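Local atomic coordinates of tail component (Lactobacillus phage J-1, PDB entry 5LY8), a protein that probably recognises carbohydrate on the surface of its Lactobacillus host, this piece being the second carbohydrate-binding module of the phage's evolved distal tail protein. Residues A[35-40]-A[120-125]; A[48-53]-A[208-213]; A[69-74]-A[214-219]; A[110-115]-A[220-225]; A[127-132]-A[139-144]. One frame throughout, in Å; residues are numbered along the deposited sequence. Where two conformers were deposited one is given.

How the contacts relate
Contacts 2, 3 and 5 join strands of one mixed sheet of a concanavalin-like beta-sandwich, contact 1 lays the loop 35-40 on it, and contact 4 packs strand 110-118 against strand 223-238 of the facing sheet and the loop leading into it. Contacts 4 and 5 are buried, contacts 1 and 2 partly so, and contact 3 lies at the surface. Contacts 2 and 3 share strand 208-216; contacts 1 and 5 share strand 121-130. Backbone ladders dominate contact 5 and part of contact 3, where a serine and a water add polar links. Contact 2 turns on one indole N-H, contact 4 on indole packing over a glycine, and contact 1 on small aliphatic groups. The magnesium ion of contact 5 lies about 7 Å, nearest atoms, from the Trp222 side chain.

Contact 1: A[35-40]-A[120-125]; sequences VTAFPY and GKIVAS
Val35 lays CG2 over one face of the flat peptide group that joins Gly120 to Lys121, 3.6 Å from Gly120 O. The other flat unit involved is the peptide carbonyl of Thr36, whose O lies 3.9 Å from Ile122 CG1. With CG1 anti to the backbone N (chi1 -172°), Val35 also presents that methyl to Ile122 CD1 at 3.7 Å, the two side chains sliding past each other in opposite directions. Segment 120-125 carries a classic beta bulge, Val123 and Ala124 both facing Leu116, where strand 121-130 turns a corner in the concanavalin-like sandwich. On one side of this corner Ile122 CG1 touches Ala37 CB at 4.0 Å; beyond it Ser125 OG approaches the same methyl at 3.4 Å. That hydroxyl is hydrogen-bonded to Asn115 OD1. The loop 35-40 is held over the sheet by Glu113, whose carboxylate accepts from the backbone N of both Ala37 and Phe38.

Contact 2: A[48-53]-A[208-213]; sequences NVQSGP and GWTAWF
Trp212 reaches from strand 208-212 to Asn48, Val49 and Gln50, and both polar side chains cross the indole at about a right angle. Its CG lies anti to the backbone N (chi1 178°), which carries the ring away from its own strand. Asn48 meets the far end of the six-membered ring: CB and CG each stand 3.5 Å from Trp212 CH2, with the amide plane turned 44° from the ring. Gln50 comes to the five-membered end instead, CG lying 4.3 Å from the centroid of that ring in an off-centre CH-pi contact. Between them, near the plane of the indole, Trp212 NE1 donates to Val49 O at 3.1 Å. The bond is bent, and the donor stands above the carbonyl plane; Gly75 O gives the same N-H a weak second acceptor. In the mixed sheet of the concanavalin-like sandwich, strands 49-50 and 208-216 both pair with strand 73-81, the first parallel and the second antiparallel, and the indole bridges between these two neighbours of that strand. Both amides have further partners. Asn48 ND2 donates to Thr36 OG1 and Phe38 O, while Gln50 OE1 is bonded to Ser77 OG and Gly34 N. Thr210, two residues before the tryptophan, adds a looser touch: its CG2 lies 4.4 Å from Gln50 OE1.

Contact 3: A[69-74]-A[214-219]; sequences ASNYWN and PGFSDQ
Ser70 N donates to Ser217 OG at 2.9 Å in a nearly straight bond (168°), beyond the last paired residues of the two strands. Further along, Asn74 and Gly215 form an antiparallel hydrogen-bonded pair, Asn74 N reaching Gly215 O at 2.9 Å and Gly215 N reaching Asn74 O at 3.0 Å. A water donates to Tyr72 O at 2.6 Å and adds weak bonds to Gly215 O and Ser217 N. Ser70 OG also accepts from Tyr72 N, an ST turn, and a type II' beta turn from Phe216 to Gln219 reverses the opposite chain. Trp73 and Phe216, the non-hydrogen-bonded pair, put their rings on one face of the sheet. There Phe216 points its edge at the indole face, planes 55° apart, and its CB sits 3.7 Å over the centroid of the six-membered ring. Trp73 CB rests on Pro214 CB at 3.9 Å. Strand 73-81 is flanked here by 208-216 and, through Val49, by the parallel strand 49-50; Pro214 in turn is joined by a backbone hydrogen bond to Arg111 of strand 110-118.

Contact 4: A[110-115]-A[220-225]; sequences GRFEFN and RGWSIN
Gly110 lies flat under the indole of Trp222, and CH-pi contact is the main interaction. Gly110 CA stands 3.5 Å from the centroid of the five-membered ring, almost on its normal, and with no side chain on the glycine the ring rests directly on the strand backbone. Gly110 C and Arg111 N continue along the same face, toward its rim, Arg111 N lying 3.5 Å from Trp222 CZ2. Trp222 CG sits between its own backbone N and carbonyl carbon (chi1 66°), a rotamer that folds the ring back over strand 110-115. Apolar contacts follow at Phe112. Its CD2 touches Ile224 CD1 at 3.6 Å and Trp222 CZ2 at 3.9 Å, the two aromatic side chains crossing at about a right angle. The polar link is a water in the plane of the indole at its edge, which accepts from Trp222 NE1 at 2.9 Å and donates to Arg111 O at 2.7 Å. Charge pairing stays within the strand: Arg111 NE and NH2 grip Glu113 OE2 side-on, and Asn115 ND2 donates to Glu113 OE1. This is the face-to-face packing of two sheets in a concanavalin-like beta-sandwich, strand 223-238 belonging to the six-stranded sheet, beside a magnesium site: the nearest atoms of the Trp222 side chain are about 4 Å from those of Glu108 and Asp130, two of the residues that bind the ion.

Contact 5: A[127-132]-A[139-144]; sequences ALFDDS and VFSGTV. With MG (magnesium ion), chain B.
Phe129 and Val139 are brought together by their first torsions: Phe129 CG sits between its backbone N and carbonyl carbon (chi1 60°), swinging the ring toward the neighbouring strand, and Val139 holds CG1 anti to its own N (chi1 176°). Strands 121-130 and 138-144 form a beta hairpin in the sandwich. The two side chains lie alongside, pointing the same way, and Val139 CB stands over one face of the ring, 3.5 Å from Phe129 CZ. Ser141 OG comes to the edge of the ring, and it also touches Ala127 CB at 3.5 Å on the same face of the sheet. On the other face Leu128 CD1 approaches Phe140 CB at 4.2 Å, where Phe140 meets Phe154 edge-to-face. The backbone ladder is regular and antiparallel. Ala127 with Ser141 and Phe129 with Val139 are hydrogen-bonded pairs, each joined by two N-H to O bonds. Val139 N lies 2.8 Å from Phe129 O. Ala127 N lies 3.0 Å from Ser141 O. Leu128 with Phe140 is the non-hydrogen-bonded pair between them. Where strand 127-130 ends, the chain binds a magnesium ion, whose ligands also include Asn135 O from the hairpin turn and the O atoms of Ala106 and Glu108 from the loop before strand 110-118. Asp130 supplies both carboxylate oxygens, OD1 and OD2, and Ser132 O lies 2.3 Å from the metal.

Contact 1: A[35-40]-A[120-125]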
# COMPACT_ATOMS: atom_id res chain seq x y z
N VAL A 35 8.82 6.06 -2.14
CA VAL A 35 8.68 5.69 -3.55
C VAL A 35 7.21 5.48 -3.86
O VAL A 35 6.51 4.76 -3.14
CB VAL A 35 9.46 4.38 -3.86
CG1 VAL A 35 9.47 4.11 -5.36
CG2 VAL A 35 10.89 4.43 -3.31
N THR A 36 6.74 6.12 -4.94
CA THR A 36 5.35 5.97 -5.41
C THR A 36 5.33 5.18 -6.70
O THR A 36 6.34 5.12 -7.40
CB THR A 36 4.67 7.32 -5.64
OG1 THR A 36 5.32 8.01 -6.73
CG2 THR A 36 4.67 8.17 -4.40
N ALA A 37 4.20 4.54 -7.02
CA ALA A 37 4.09 3.67 -8.18
C ALA A 37 3.22 4.23 -9.30
O ALA A 37 3.47 3.92 -10.47
CB ALA A 37 3.56 2.30 -7.75
N PHE A 38 2.19 5.04 -8.98
CA PHE A 38 1.25 5.51 -10.00
C PHE A 38 2.02 6.05 -11.22
O PHE A 38 2.84 6.97 -11.08
CB PHE A 38 0.33 6.58 -9.44
CG PHE A 38 -0.64 7.07 -10.49
CD1 PHE A 38 -1.65 6.25 -10.96
CD2 PHE A 38 -0.51 8.33 -11.03
CE1 PHE A 38 -2.54 6.70 -11.93
CE2 PHE A 38 -1.39 8.77 -12.02
CZ PHE A 38 -2.39 7.95 -12.47
N PRO A 39 1.77 5.50 -12.42
CA PRO A 39 2.56 5.90 -13.60
C PRO A 39 1.98 7.16 -14.24
O PRO A 39 1.33 7.12 -15.30
CB PRO A 39 2.45 4.69 -14.53
CG PRO A 39 1.11 4.09 -14.19
CD PRO A 39 0.88 4.36 -12.72
N TYR A 40 2.22 8.29 -13.56
CA TYR A 40 1.67 9.57 -14.01
C TYR A 40 1.99 9.88 -15.46
O TYR A 40 1.17 10.47 -16.16
CB TYR A 40 2.19 10.72 -13.12
CG TYR A 40 3.70 10.82 -13.01
CD1 TYR A 40 4.39 10.12 -12.03
CD2 TYR A 40 4.44 11.61 -13.90
CE1 TYR A 40 5.78 10.21 -11.92
CE2 TYR A 40 5.83 11.67 -13.82
CZ TYR A 40 6.49 10.98 -12.81
OH TYR A 40 7.86 11.05 -12.69
N GLY A 120 15.37 1.85 -3.89
CA GLY A 120 14.65 2.99 -4.44
C GLY A 120 13.65 2.69 -5.52
O GLY A 120 13.05 3.63 -6.07
N LYS A 121 13.45 1.41 -5.87
CA LYS A 121 12.50 1.05 -6.92
C LYS A 121 11.38 0.23 -6.35
O LYS A 121 11.59 -0.57 -5.43
CB LYS A 121 13.21 0.24 -8.02
CG LYS A 121 14.18 1.10 -8.85
CD LYS A 121 14.67 0.34 -10.10
CE LYS A 121 15.73 1.11 -10.85
NZ LYS A 121 15.14 2.26 -11.58
N ILE A 122 10.17 0.38 -6.90
CA ILE A 122 9.06 -0.48 -6.55
C ILE A 122 9.38 -1.94 -6.91
O ILE A 122 9.82 -2.23 -8.03
CB ILE A 122 7.79 -0.06 -7.33
CG1 ILE A 122 7.34 1.38 -7.01
CG2 ILE A 122 6.64 -1.07 -7.12
CD1 ILE A 122 6.81 1.56 -5.55
N VAL A 123 9.11 -2.83 -5.95
CA VAL A 123 9.11 -4.26 -6.16
C VAL A 123 7.63 -4.71 -6.22
O VAL A 123 7.25 -5.41 -7.15
CB VAL A 123 9.94 -5.02 -5.12
CG1 VAL A 123 9.74 -6.54 -5.25
CG2 VAL A 123 11.41 -4.67 -5.26
N ALA A 124 6.81 -4.28 -5.26
CA ALA A 124 5.37 -4.59 -5.28
C ALA A 124 4.59 -3.39 -4.83
O ALA A 124 5.01 -2.69 -3.90
CB ALA A 124 5.06 -5.80 -4.38
N SER A 125 3.42 -3.14 -5.46
CA SER A 125 2.57 -2.02 -5.10
C SER A 125 1.12 -2.43 -5.10
O SER A 125 0.59 -2.87 -6.15
CB SER A 125 2.76 -0.86 -6.08
OG SER A 125 1.84 0.18 -5.79

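Contact 2: A[48-53]-A[208-213]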
# COMPACT_ATOMS: atom_id res chain seq x y z
N ASN A 48 4.01 12.61 -9.40
CA ASN A 48 3.40 12.38 -8.09
C ASN A 48 4.11 13.21 -7.02
O ASN A 48 5.34 13.30 -7.03
CB ASN A 48 3.54 10.91 -7.71
CG ASN A 48 2.90 9.96 -8.69
OD1 ASN A 48 1.91 10.31 -9.35
ND2 ASN A 48 3.43 8.74 -8.77
N VAL A 49 3.35 13.74 -6.06
CA VAL A 49 3.93 14.51 -4.95
C VAL A 49 3.58 13.85 -3.63
O VAL A 49 2.45 13.41 -3.41
CB VAL A 49 3.50 15.99 -5.01
CG1 VAL A 49 4.03 16.76 -3.79
CG2 VAL A 49 4.02 16.65 -6.29
N GLN A 50 4.58 13.81 -2.75
CA GLN A 50 4.43 13.32 -1.38
C GLN A 50 4.60 14.54 -0.49
O GLN A 50 5.70 15.09 -0.42
CB GLN A 50 5.51 12.28 -1.05
CG GLN A 50 5.51 11.08 -1.99
CD GLN A 50 6.71 10.20 -1.82
OE1 GLN A 50 6.94 9.63 -0.76
NE2 GLN A 50 7.51 10.08 -2.87
N SER A 51 3.50 15.03 0.10
CA SER A 51 3.57 16.22 0.96
C SER A 51 2.43 16.20 1.94
O SER A 51 1.41 15.56 1.72
CB SER A 51 3.52 17.48 0.11
OG SER A 51 2.20 17.76 -0.31
N GLY A 52 2.60 16.99 2.98
CA GLY A 52 1.57 17.15 3.99
C GLY A 52 1.70 16.20 5.16
O GLY A 52 2.50 15.26 5.14
N PRO A 53 0.90 16.44 6.19
CA PRO A 53 1.01 15.65 7.43
C PRO A 53 -0.01 14.53 7.55
O PRO A 53 -0.99 14.45 6.81
CB PRO A 53 0.71 16.72 8.50
CG PRO A 53 -0.33 17.55 7.86
CD PRO A 53 -0.02 17.59 6.37
N GLY A 208 12.66 -1.89 1.84
CA GLY A 208 11.92 -0.73 2.30
C GLY A 208 10.46 -0.80 2.00
O GLY A 208 10.00 -1.64 1.21
N TRP A 209 9.71 0.11 2.63
CA TRP A 209 8.28 0.23 2.38
C TRP A 209 7.88 1.68 2.35
O TRP A 209 8.52 2.51 3.02
CB TRP A 209 7.46 -0.54 3.45
CG TRP A 209 7.60 0.02 4.84
CD1 TRP A 209 8.56 -0.30 5.76
CD2 TRP A 209 6.74 0.97 5.48
NE1 TRP A 209 8.36 0.41 6.92
CE2 TRP A 209 7.25 1.20 6.77
CE3 TRP A 209 5.59 1.68 5.08
CZ2 TRP A 209 6.65 2.08 7.68
CZ3 TRP A 209 5.01 2.58 5.96
CH2 TRP A 209 5.51 2.73 7.26
N THR A 210 6.81 1.98 1.61
CA THR A 210 6.20 3.30 1.58
C THR A 210 4.69 3.15 1.56
O THR A 210 4.17 2.32 0.81
CB THR A 210 6.60 4.09 0.31
OG1 THR A 210 8.01 4.33 0.31
CG2 THR A 210 5.87 5.46 0.20
N ALA A 211 3.99 3.98 2.34
CA ALA A 211 2.53 4.11 2.30
C ALA A 211 2.23 5.55 1.84
O ALA A 211 2.81 6.49 2.42
CB ALA A 211 1.93 3.84 3.67
N TRP A 212 1.37 5.73 0.82
CA TRP A 212 1.12 7.05 0.25
C TRP A 212 -0.38 7.22 0.10
O TRP A 212 -1.07 6.32 -0.37
CB TRP A 212 1.86 7.16 -1.10
CG TRP A 212 1.68 8.44 -1.87
CD1 TRP A 212 1.78 9.72 -1.39
CD2 TRP A 212 1.41 8.54 -3.27
NE1 TRP A 212 1.61 10.63 -2.42
CE2 TRP A 212 1.38 9.92 -3.59
CE3 TRP A 212 1.17 7.60 -4.28
CZ2 TRP A 212 1.17 10.38 -4.89
CZ3 TRP A 212 0.94 8.06 -5.57
CH2 TRP A 212 0.92 9.43 -5.87
N PHE A 213 -0.89 8.42 0.47
CA PHE A 213 -2.33 8.67 0.52
C PHE A 213 -2.71 9.96 -0.22
O PHE A 213 -3.12 10.95 0.40
CB PHE A 213 -2.78 8.76 1.98
CG PHE A 213 -2.54 7.52 2.78
CD1 PHE A 213 -1.32 7.30 3.42
CD2 PHE A 213 -3.51 6.54 2.85
CE1 PHE A 213 -1.11 6.14 4.17
CE2 PHE A 213 -3.29 5.37 3.58
CZ PHE A 213 -2.08 5.18 4.22

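Contact 3: A[69-74]-A[214-219]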
# COMPACT_ATOMS: atom_id res chain seq x y z
N ALA A 69 -5.63 23.13 -7.18
CA ALA A 69 -5.98 22.75 -8.54
C ALA A 69 -4.62 22.40 -9.12
O ALA A 69 -3.64 23.11 -8.88
CB ALA A 69 -6.63 23.90 -9.29
N SER A 70 -4.50 21.22 -9.76
CA SER A 70 -3.22 20.77 -10.28
C SER A 70 -3.45 19.69 -11.31
O SER A 70 -4.60 19.31 -11.58
CB SER A 70 -2.36 20.19 -9.16
OG SER A 70 -2.78 18.87 -8.85
N ASN A 71 -2.35 19.17 -11.86
CA ASN A 71 -2.42 18.04 -12.78
C ASN A 71 -1.64 16.87 -12.17
O ASN A 71 -0.99 16.12 -12.90
CB ASN A 71 -1.90 18.41 -14.18
CG ASN A 71 -2.10 17.29 -15.18
OD1 ASN A 71 -3.06 16.51 -15.09
ND2 ASN A 71 -1.20 17.20 -16.15
N TYR A 72 -1.72 16.68 -10.84
CA TYR A 72 -0.99 15.57 -10.22
C TYR A 72 -1.65 15.10 -8.95
O TYR A 72 -2.41 15.84 -8.32
CB TYR A 72 0.50 15.91 -9.97
CG TYR A 72 0.74 17.19 -9.18
CD1 TYR A 72 0.70 17.19 -7.79
CD2 TYR A 72 1.07 18.38 -9.83
CE1 TYR A 72 0.95 18.36 -7.06
CE2 TYR A 72 1.34 19.54 -9.11
CZ TYR A 72 1.26 19.53 -7.72
OH TYR A 72 1.54 20.66 -6.99
N TRP A 73 -1.30 13.88 -8.56
CA TRP A 73 -1.70 13.29 -7.29
C TRP A 73 -0.75 13.79 -6.20
O TRP A 73 0.47 13.79 -6.40
CB TRP A 73 -1.63 11.75 -7.39
CG TRP A 73 -2.67 11.15 -8.29
CD1 TRP A 73 -2.59 11.00 -9.65
CD2 TRP A 73 -3.99 10.75 -7.90
NE1 TRP A 73 -3.80 10.50 -10.13
CE2 TRP A 73 -4.66 10.32 -9.07
CE3 TRP A 73 -4.67 10.67 -6.66
CZ2 TRP A 73 -5.98 9.84 -9.04
CZ3 TRP A 73 -5.97 10.18 -6.63
CH2 TRP A 73 -6.60 9.76 -7.81
N ASN A 74 -1.33 14.22 -5.08
CA ASN A 74 -0.53 14.76 -3.98
C ASN A 74 -1.13 14.35 -2.64
O ASN A 74 -2.34 14.50 -2.42
CB ASN A 74 -0.47 16.29 -4.07
CG ASN A 74 0.42 16.96 -3.05
OD1 ASN A 74 1.11 16.30 -2.26
ND2 ASN A 74 0.49 18.29 -3.14
N PRO A 214 -2.63 9.96 -1.54
CA PRO A 214 -2.93 11.19 -2.29
C PRO A 214 -4.39 11.43 -2.68
O PRO A 214 -5.18 10.50 -2.85
CB PRO A 214 -2.10 11.02 -3.58
CG PRO A 214 -2.15 9.50 -3.80
CD PRO A 214 -2.05 8.92 -2.42
N GLY A 215 -4.69 12.71 -2.88
CA GLY A 215 -5.87 13.17 -3.59
C GLY A 215 -5.44 13.72 -4.94
O GLY A 215 -4.24 13.82 -5.23
N PHE A 216 -6.39 14.06 -5.80
CA PHE A 216 -6.03 14.59 -7.11
C PHE A 216 -6.57 15.99 -7.27
O PHE A 216 -7.79 16.20 -7.17
CB PHE A 216 -6.62 13.73 -8.24
CG PHE A 216 -6.11 14.17 -9.60
CD1 PHE A 216 -4.83 13.83 -10.02
CD2 PHE A 216 -6.87 14.99 -10.41
CE1 PHE A 216 -4.33 14.28 -11.24
CE2 PHE A 216 -6.37 15.42 -11.64
CZ PHE A 216 -5.09 15.08 -12.03
N SER A 217 -5.68 16.95 -7.61
CA SER A 217 -6.06 18.33 -7.94
C SER A 217 -6.94 18.93 -6.84
O SER A 217 -6.64 18.69 -5.66
CB SER A 217 -6.73 18.34 -9.31
OG SER A 217 -7.00 19.66 -9.75
N ASP A 218 -8.08 19.56 -7.22
CA ASP A 218 -9.04 20.18 -6.30
C ASP A 218 -10.29 19.36 -6.18
O ASP A 218 -11.35 19.90 -5.85
CB ASP A 218 -9.39 21.63 -6.74
CG ASP A 218 -10.13 21.79 -8.05
OD1 ASP A 218 -10.23 20.80 -8.80
OD2 ASP A 218 -10.56 22.92 -8.36
N GLN A 219 -10.18 18.07 -6.42
CA GLN A 219 -11.34 17.22 -6.27
C GLN A 219 -11.50 16.88 -4.82
O GLN A 219 -10.49 16.70 -4.11
CB GLN A 219 -11.16 15.95 -7.09
CG GLN A 219 -11.05 16.32 -8.57
CD GLN A 219 -11.07 15.14 -9.46
OE1 GLN A 219 -11.95 15.00 -10.31
NE2 GLN A 219 -10.07 14.32 -9.33
O HOH W 1 -3.27 16.95 -6.14

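Contact 4: A[110-115]-A[220-225]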
# COMPACT_ATOMS: atom_id res chain seq x y z
N GLY A 110 -9.84 9.51 -4.55
CA GLY A 110 -8.73 9.26 -3.66
C GLY A 110 -8.00 8.02 -4.07
O GLY A 110 -8.51 7.21 -4.84
N ARG A 111 -6.79 7.86 -3.54
CA ARG A 111 -5.95 6.70 -3.84
C ARG A 111 -5.11 6.41 -2.62
O ARG A 111 -4.67 7.34 -1.93
CB ARG A 111 -5.01 7.04 -5.04
CG ARG A 111 -3.91 6.03 -5.33
CD ARG A 111 -3.06 6.49 -6.53
NE ARG A 111 -2.14 5.43 -6.96
CZ ARG A 111 -2.46 4.44 -7.77
NH1 ARG A 111 -3.68 4.37 -8.30
NH2 ARG A 111 -1.58 3.49 -8.03
N PHE A 112 -4.80 5.12 -2.39
CA PHE A 112 -3.70 4.77 -1.51
C PHE A 112 -2.82 3.74 -2.17
O PHE A 112 -3.29 2.97 -3.02
CB PHE A 112 -4.10 4.35 -0.08
CG PHE A 112 -4.92 3.10 0.08
CD1 PHE A 112 -4.37 1.84 -0.18
CD2 PHE A 112 -6.19 3.15 0.63
CE1 PHE A 112 -5.11 0.68 0.03
CE2 PHE A 112 -6.91 1.98 0.89
CZ PHE A 112 -6.36 0.76 0.61
N GLU A 113 -1.54 3.76 -1.81
CA GLU A 113 -0.55 2.76 -2.20
C GLU A 113 0.13 2.24 -0.97
O GLU A 113 0.55 3.03 -0.11
CB GLU A 113 0.51 3.34 -3.14
CG GLU A 113 -0.02 3.75 -4.49
CD GLU A 113 1.03 4.28 -5.43
OE1 GLU A 113 2.24 4.28 -5.08
OE2 GLU A 113 0.63 4.73 -6.54
N PHE A 114 0.28 0.91 -0.90
CA PHE A 114 1.15 0.24 0.07
C PHE A 114 2.21 -0.46 -0.78
O PHE A 114 1.90 -1.39 -1.54
CB PHE A 114 0.39 -0.72 0.98
CG PHE A 114 -0.52 0.02 1.93
CD1 PHE A 114 -0.00 0.81 2.93
CD2 PHE A 114 -1.90 -0.04 1.78
CE1 PHE A 114 -0.85 1.53 3.80
CE2 PHE A 114 -2.75 0.66 2.66
CZ PHE A 114 -2.21 1.43 3.67
N ASN A 115 3.45 0.04 -0.69
CA ASN A 115 4.54 -0.36 -1.56
C ASN A 115 5.70 -0.96 -0.83
O ASN A 115 6.05 -0.51 0.27
CB ASN A 115 5.06 0.92 -2.28
CG ASN A 115 4.02 1.58 -3.13
OD1 ASN A 115 3.06 0.93 -3.55
ND2 ASN A 115 4.15 2.87 -3.38
N ARG A 220 -12.75 16.78 -4.35
CA ARG A 220 -12.99 16.41 -2.96
C ARG A 220 -12.48 15.01 -2.69
O ARG A 220 -12.53 14.14 -3.57
CB ARG A 220 -14.44 16.62 -2.51
CG ARG A 220 -15.46 15.64 -3.04
CD ARG A 220 -16.77 15.74 -2.26
NE ARG A 220 -17.39 17.05 -2.42
CZ ARG A 220 -18.45 17.47 -1.73
NH1 ARG A 220 -19.00 16.69 -0.81
NH2 ARG A 220 -18.95 18.68 -1.93
N GLY A 221 -11.90 14.84 -1.52
CA GLY A 221 -11.30 13.57 -1.16
C GLY A 221 -12.24 12.53 -0.63
O GLY A 221 -13.27 12.85 -0.02
N TRP A 222 -11.84 11.29 -0.76
CA TRP A 222 -12.57 10.20 -0.13
C TRP A 222 -12.27 10.16 1.38
O TRP A 222 -11.44 10.94 1.87
CB TRP A 222 -12.27 8.87 -0.84
CG TRP A 222 -10.87 8.31 -0.76
CD1 TRP A 222 -9.77 8.84 -0.14
CD2 TRP A 222 -10.47 7.05 -1.29
NE1 TRP A 222 -8.69 7.98 -0.27
CE2 TRP A 222 -9.10 6.87 -0.97
CE3 TRP A 222 -11.13 6.04 -2.00
CZ2 TRP A 222 -8.39 5.72 -1.34
CZ3 TRP A 222 -10.42 4.91 -2.37
CH2 TRP A 222 -9.07 4.77 -2.05
N SER A 223 -12.96 9.27 2.10
CA SER A 223 -12.71 9.14 3.54
C SER A 223 -11.72 8.02 3.73
O SER A 223 -11.94 6.90 3.29
CB SER A 223 -13.99 8.82 4.29
OG SER A 223 -14.91 9.91 4.20
N ILE A 224 -10.56 8.33 4.33
CA ILE A 224 -9.51 7.34 4.47
C ILE A 224 -8.79 7.50 5.79
O ILE A 224 -8.42 8.61 6.16
CB ILE A 224 -8.53 7.43 3.26
CG1 ILE A 224 -7.38 6.42 3.33
CG2 ILE A 224 -7.97 8.85 3.05
CD1 ILE A 224 -7.81 4.98 3.32
N ASN A 225 -8.58 6.38 6.49
CA ASN A 225 -7.74 6.41 7.66
C ASN A 225 -6.96 5.10 7.75
O ASN A 225 -7.33 4.11 7.12
CB ASN A 225 -8.50 6.80 8.92
CG ASN A 225 -9.49 5.81 9.43
OD1 ASN A 225 -9.14 4.66 9.70
ND2 ASN A 225 -10.75 6.24 9.55
O HOH W 2 -5.89 8.43 0.28

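Contact 5: A[127-132]-A[139-144]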
# COMPACT_ATOMS: atom_id res chain seq x y z
N ALA A 127 -2.62 -1.04 -4.63
CA ALA A 127 -3.37 0.22 -4.66
C ALA A 127 -4.84 -0.00 -4.55
O ALA A 127 -5.37 -1.02 -5.01
CB ALA A 127 -3.04 1.02 -5.93
N LEU A 128 -5.53 0.97 -3.93
CA LEU A 128 -6.97 1.10 -3.99
C LEU A 128 -7.24 2.52 -4.46
O LEU A 128 -6.59 3.45 -3.96
CB LEU A 128 -7.65 0.86 -2.64
CG LEU A 128 -9.17 0.85 -2.65
CD1 LEU A 128 -9.73 -0.39 -3.36
CD2 LEU A 128 -9.74 0.90 -1.24
N PHE A 129 -8.16 2.71 -5.39
CA PHE A 129 -8.43 4.06 -5.84
C PHE A 129 -9.85 4.21 -6.41
O PHE A 129 -10.44 3.30 -6.90
CB PHE A 129 -7.38 4.53 -6.88
CG PHE A 129 -7.33 3.67 -8.11
CD1 PHE A 129 -6.50 2.53 -8.19
CD2 PHE A 129 -8.11 4.00 -9.22
CE1 PHE A 129 -6.49 1.78 -9.38
CE2 PHE A 129 -8.07 3.22 -10.36
CZ PHE A 129 -7.28 2.16 -10.43
N ASP A 130 -10.32 5.44 -6.26
CA ASP A 130 -11.58 5.95 -6.82
C ASP A 130 -11.11 7.20 -7.55
O ASP A 130 -10.86 8.19 -6.97
CB ASP A 130 -12.65 6.25 -5.74
CG ASP A 130 -13.96 6.82 -6.34
OD1 ASP A 130 -13.99 7.14 -7.45
OD2 ASP A 130 -14.96 6.92 -5.65
N ASP A 131 -10.97 7.08 -8.86
CA ASP A 131 -10.39 8.17 -9.65
C ASP A 131 -11.35 9.03 -10.44
O ASP A 131 -10.92 9.77 -11.26
CB ASP A 131 -9.22 7.66 -10.55
CG ASP A 131 -9.67 6.68 -11.63
OD1 ASP A 131 -10.79 6.33 -11.71
OD2 ASP A 131 -8.80 6.27 -12.41
N SER A 132 -12.64 8.91 -10.17
CA SER A 132 -13.61 9.74 -10.90
C SER A 132 -14.53 10.43 -9.92
O SER A 132 -15.08 9.78 -9.02
CB SER A 132 -14.47 8.87 -11.83
OG SER A 132 -15.46 9.68 -12.45
N VAL A 139 -11.30 0.66 -7.34
CA VAL A 139 -10.51 -0.34 -8.03
C VAL A 139 -9.36 -0.77 -7.13
O VAL A 139 -8.68 0.06 -6.56
CB VAL A 139 -9.95 0.21 -9.37
CG1 VAL A 139 -9.04 -0.82 -10.05
CG2 VAL A 139 -11.07 0.60 -10.35
N PHE A 140 -9.14 -2.08 -7.06
CA PHE A 140 -8.03 -2.70 -6.35
C PHE A 140 -7.06 -3.20 -7.41
O PHE A 140 -7.46 -3.93 -8.31
CB PHE A 140 -8.62 -3.85 -5.53
CG PHE A 140 -7.72 -4.87 -4.90
CD1 PHE A 140 -6.60 -4.49 -4.18
CD2 PHE A 140 -8.05 -6.21 -4.95
CE1 PHE A 140 -5.80 -5.44 -3.54
CE2 PHE A 140 -7.25 -7.17 -4.32
CZ PHE A 140 -6.13 -6.78 -3.62
N SER A 141 -5.80 -2.76 -7.33
CA SER A 141 -4.78 -3.18 -8.29
C SER A 141 -3.53 -3.66 -7.62
O SER A 141 -3.23 -3.27 -6.48
CB SER A 141 -4.47 -2.06 -9.29
OG SER A 141 -3.76 -0.98 -8.69
N GLY A 142 -2.80 -4.51 -8.32
CA GLY A 142 -1.53 -5.00 -7.83
C GLY A 142 -0.51 -4.91 -8.93
O GLY A 142 -0.79 -5.35 -10.05
N THR A 143 0.64 -4.32 -8.63
CA THR A 143 1.72 -4.13 -9.59
C THR A 143 2.99 -4.70 -9.07
O THR A 143 3.28 -4.63 -7.87
CB THR A 143 1.90 -2.60 -9.84
OG1 THR A 143 0.66 -2.09 -10.35
CG2 THR A 143 2.99 -2.29 -10.85
N VAL A 144 3.74 -5.26 -9.94
CA VAL A 144 5.05 -5.78 -9.65
C VAL A 144 6.07 -5.00 -10.47
O VAL A 144 5.81 -4.67 -11.64
CB VAL A 144 5.22 -7.29 -9.86
CG1 VAL A 144 5.02 -7.64 -11.30
CG2 VAL A 144 6.54 -7.85 -9.29
MG MG B . -15.77 8.91 -6.99